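Period circadian protein homolog 2 (Mus musculus, PDB 3GDI) is a mammalian circadian clock protein linked to transcriptional regulation, with tandem PAS domains that probably mediate its interactions with itself and with other clock proteins. Local coordinates at residues T78-S86 with R124-V132. Residues are numbered along the deposited sequence; the frame is centred on the assembly and turned at random.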
loop_
_atom_site.group_PDB
_atom_site.type_symbol
_atom_site.label_atom_id
_atom_site.label_comp_id
_atom_site.label_asym_id
_atom_site.label_seq_id
_atom_site.Cartn_x
_atom_site.Cartn_y
_atom_site.Cartn_z
ATOM N N THR A 78 4.059 -0.578 -14.202
ATOM C CA THR A 78 5.337 0.116 -14.088
ATOM C C THR A 78 6.446 -0.859 -14.470
ATOM O O THR A 78 6.485 -1.984 -13.976
ATOM C CB THR A 78 5.577 0.594 -12.640
ATOM O OG1 THR A 78 4.482 1.417 -12.216
ATOM C CG2 THR A 78 6.865 1.386 -12.548
ATOM N N PRO A 79 7.360 -0.439 -15.361
ATOM C CA PRO A 79 8.488 -1.245 -15.842
ATOM C C PRO A 79 9.268 -2.054 -14.802
ATOM O O PRO A 79 9.354 -3.274 -14.922
ATOM C CB PRO A 79 9.357 -0.217 -16.547
ATOM C CG PRO A 79 8.329 0.664 -17.170
ATOM C CD PRO A 79 7.343 0.872 -16.034
ATOM N N TYR A 80 9.833 -1.399 -13.789
ATOM C CA TYR A 80 10.603 -2.139 -12.789
ATOM C C TYR A 80 9.782 -3.207 -12.067
ATOM O O TYR A 80 10.252 -3.830 -11.118
ATOM C CB TYR A 80 11.261 -1.190 -11.773
ATOM C CG TYR A 80 10.322 -0.503 -10.806
ATOM C CD1 TYR A 80 10.211 0.886 -10.785
ATOM C CD2 TYR A 80 9.577 -1.236 -9.882
ATOM C CE1 TYR A 80 9.384 1.530 -9.867
ATOM C CE2 TYR A 80 8.747 -0.604 -8.963
ATOM C CZ TYR A 80 8.655 0.777 -8.960
ATOM O OH TYR A 80 7.828 1.400 -8.055
ATOM N N LYS A 81 8.550 -3.403 -12.516
ATOM C CA LYS A 81 7.676 -4.425 -11.953
ATOM C C LYS A 81 7.383 -5.370 -13.104
ATOM O O LYS A 81 8.087 -5.362 -14.114
ATOM C CB LYS A 81 6.364 -3.819 -11.454
ATOM C CG LYS A 81 6.528 -2.768 -10.379
ATOM C CD LYS A 81 5.188 -2.199 -9.957
ATOM C CE LYS A 81 5.366 -1.111 -8.910
ATOM N NZ LYS A 81 4.083 -0.458 -8.530
ATOM N N LEU A 82 6.343 -6.178 -12.960
ATOM C CA LEU A 82 5.963 -7.113 -14.015
ATOM C C LEU A 82 7.057 -8.134 -14.307
ATOM O O LEU A 82 8.243 -7.881 -14.087
ATOM C CB LEU A 82 5.662 -6.364 -15.318
ATOM C CG LEU A 82 5.247 -4.897 -15.261
ATOM C CD1 LEU A 82 6.207 -4.083 -16.118
ATOM C CD2 LEU A 82 3.815 -4.741 -15.745
ATOM N N PRO A 83 6.659 -9.316 -14.800
ATOM C CA PRO A 83 7.614 -10.372 -15.131
ATOM C C PRO A 83 7.679 -10.585 -16.646
ATOM O O PRO A 83 6.646 -10.646 -17.319
ATOM C CB PRO A 83 7.031 -11.573 -14.414
ATOM C CG PRO A 83 5.565 -11.399 -14.694
ATOM C CD PRO A 83 5.325 -9.894 -14.547
ATOM N N PRO A 84 8.898 -10.686 -17.204
ATOM C CA PRO A 84 9.047 -10.896 -18.647
ATOM C C PRO A 84 8.307 -12.174 -19.030
ATOM O O PRO A 84 8.351 -13.156 -18.291
ATOM C CB PRO A 84 10.556 -11.034 -18.816
ATOM C CG PRO A 84 11.096 -10.165 -17.715
ATOM C CD PRO A 84 10.212 -10.543 -16.555
ATOM N N TRP A 85 7.622 -12.170 -20.167
ATOM C CA TRP A 85 6.896 -13.364 -20.577
ATOM C C TRP A 85 7.875 -14.514 -20.760
ATOM O O TRP A 85 8.587 -14.577 -21.765
ATOM C CB TRP A 85 6.142 -13.129 -21.885
ATOM C CG TRP A 85 5.174 -14.232 -22.188
ATOM C CD1 TRP A 85 5.470 -15.547 -22.409
ATOM C CD2 TRP A 85 3.747 -14.126 -22.253
ATOM N NE1 TRP A 85 4.316 -16.266 -22.603
ATOM C CE2 TRP A 85 3.244 -15.419 -22.512
ATOM C CE3 TRP A 85 2.844 -13.063 -22.114
ATOM C CZ2 TRP A 85 1.875 -15.679 -22.639
ATOM C CZ3 TRP A 85 1.480 -13.323 -22.241
ATOM C CH2 TRP A 85 1.011 -14.622 -22.499
ATOM N N SER A 86 7.903 -15.420 -19.785
ATOM C CA SER A 86 8.795 -16.578 -19.817
ATOM C C SER A 86 10.239 -16.173 -20.114
ATOM O O SER A 86 11.035 -15.955 -19.200
ATOM C CB SER A 86 8.317 -17.586 -20.868
ATOM O OG SER A 86 6.997 -18.019 -20.590
ATOM N N ARG A 124 -10.097 -8.746 -14.414
ATOM C CA ARG A 124 -8.908 -9.113 -13.674
ATOM C C ARG A 124 -7.846 -9.109 -14.741
ATOM O O ARG A 124 -8.048 -9.679 -15.809
ATOM C CB ARG A 124 -9.042 -10.507 -13.089
ATOM C CG ARG A 124 -7.865 -10.912 -12.232
ATOM C CD ARG A 124 -7.351 -12.280 -12.634
ATOM N NE ARG A 124 -6.303 -12.750 -11.734
ATOM C CZ ARG A 124 -5.556 -13.826 -11.952
ATOM N NH1 ARG A 124 -5.739 -14.547 -13.048
ATOM N NH2 ARG A 124 -4.627 -14.180 -11.073
ATOM N N MET A 125 -6.719 -8.465 -14.472
ATOM C CA MET A 125 -5.668 -8.403 -15.467
ATOM C C MET A 125 -4.293 -8.811 -14.963
ATOM O O MET A 125 -3.912 -8.497 -13.837
ATOM C CB MET A 125 -5.607 -6.995 -16.042
ATOM C CG MET A 125 -6.933 -6.516 -16.586
ATOM S SD MET A 125 -6.728 -5.041 -17.579
ATOM C CE MET A 125 -6.569 -3.783 -16.291
ATOM N N THR A 126 -3.556 -9.520 -15.810
ATOM C CA THR A 126 -2.212 -9.965 -15.476
ATOM C C THR A 126 -1.292 -9.304 -16.494
ATOM O O THR A 126 -1.451 -9.495 -17.702
ATOM C CB THR A 126 -2.071 -11.494 -15.584
ATOM O OG1 THR A 126 -3.251 -12.129 -15.077
ATOM C CG2 THR A 126 -0.877 -11.969 -14.768
ATOM N N PRO A 127 -0.324 -8.507 -16.015
ATOM C CA PRO A 127 0.649 -7.778 -16.829
ATOM C C PRO A 127 1.947 -8.515 -17.138
ATOM O O PRO A 127 2.597 -9.057 -16.240
ATOM C CB PRO A 127 0.899 -6.534 -15.996
ATOM C CG PRO A 127 0.943 -7.112 -14.623
ATOM C CD PRO A 127 -0.234 -8.075 -14.607
ATOM N N TYR A 128 2.328 -8.502 -18.413
ATOM C CA TYR A 128 3.556 -9.148 -18.865
ATOM C C TYR A 128 4.383 -8.186 -19.713
ATOM O O TYR A 128 3.847 -7.499 -20.583
ATOM C CB TYR A 128 3.227 -10.393 -19.692
ATOM C CG TYR A 128 2.587 -11.497 -18.894
ATOM C CD1 TYR A 128 3.248 -12.062 -17.802
ATOM C CD2 TYR A 128 1.325 -11.984 -19.229
ATOM C CE1 TYR A 128 2.666 -13.090 -17.060
ATOM C CE2 TYR A 128 0.732 -13.015 -18.497
ATOM C CZ TYR A 128 1.407 -13.564 -17.415
ATOM O OH TYR A 128 0.836 -14.587 -16.690
ATOM N N LEU A 129 5.685 -8.136 -19.451
ATOM C CA LEU A 129 6.584 -7.266 -20.203
ATOM C C LEU A 129 6.922 -7.979 -21.520
ATOM O O LEU A 129 7.363 -9.128 -21.509
ATOM C CB LEU A 129 7.849 -7.008 -19.381
ATOM C CG LEU A 129 8.619 -5.706 -19.612
ATOM C CD1 LEU A 129 9.699 -5.564 -18.544
ATOM C CD2 LEU A 129 9.226 -5.696 -21.006
ATOM N N VAL A 130 6.705 -7.302 -22.649
ATOM C CA VAL A 130 6.962 -7.893 -23.969
ATOM C C VAL A 130 7.422 -6.886 -25.034
ATOM O O VAL A 130 6.899 -5.775 -25.121
ATOM C CB VAL A 130 5.694 -8.625 -24.490
ATOM C CG1 VAL A 130 5.839 -8.958 -25.961
ATOM C CG2 VAL A 130 5.475 -9.897 -23.700
ATOM N N LYS A 131 8.392 -7.295 -25.852
ATOM C CA LYS A 131 8.937 -6.449 -26.917
ATOM C C LYS A 131 8.164 -6.546 -28.238
ATOM O O LYS A 131 7.610 -7.594 -28.573
ATOM C CB LYS A 131 10.401 -6.812 -27.178
ATOM C CG LYS A 131 11.354 -6.498 -26.036
ATOM C CD LYS A 131 12.774 -6.920 -26.393
ATOM C CE LYS A 131 13.261 -6.227 -27.664
ATOM N NZ LYS A 131 14.568 -6.768 -28.147
ATOM N N VAL A 132 8.144 -5.447 -28.987
ATOM C CA VAL A 132 7.454 -5.396 -30.273
ATOM C C VAL A 132 8.395 -4.958 -31.395
ATOM O O VAL A 132 8.724 -3.776 -31.527
ATOM C CB VAL A 132 6.252 -4.423 -30.224
ATOM C CG1 VAL A 132 5.640 -4.279 -31.614
ATOM C CG2 VAL A 132 5.210 -4.932 -29.233
#
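Trp85 N donates a weak hydrogen bond of 3.3 Å to Leu129 O, at an N-H...O angle of 163°. Its companion, also weak, runs from Leu129 N to Pro83 O (3.4 Å), so Leu129 holds the carbonyl before Pro84 and the amide after it. This is a single parallel beta bridge in the PAS-A domain, whose antiparallel five-stranded sheet has the 2-1-5-4-3 order of the PAS fold. Tyr128 and Val130 use their backbones for strand 142-150, and Met125 bonds to Phe104; Leu129 thus faces the edge that 104-108 takes up at Met125, and loop 78-86 meets it there.

Pro83 O also lies in the plane of the Tyr128 ring, at its edge, 3.7 Å from CD1. On the other flank of CG, Trp85 CZ3 comes within 3.3 Å of Tyr128 CD2. The two rings are an oblique pair, with the planes at 60° and the centroid of the indole's six-membered ring 4.6 Å from that of the phenol. With CG anti to the backbone N (chi1 -168°), Trp85 carries its indole to the Tyr128 side of the loop, where CE3 and CZ3 of the benzo ring make the touch; its CB meanwhile rests on Val130 CG2 at 3.8 Å.

Upstream, Leu82 points at the strand and presses CD2 against Pro127 CB (3.4 Å). The second subunit also packs on this loop: its Glu298 touches Pro83, its Gln294 touches Pro84, and its Glu197 O is hydrogen-bonded to Tyr80 OH. One residue before the bridged Pro84, the Pro83 ring sets its CD 3.3 Å from Pro127 O.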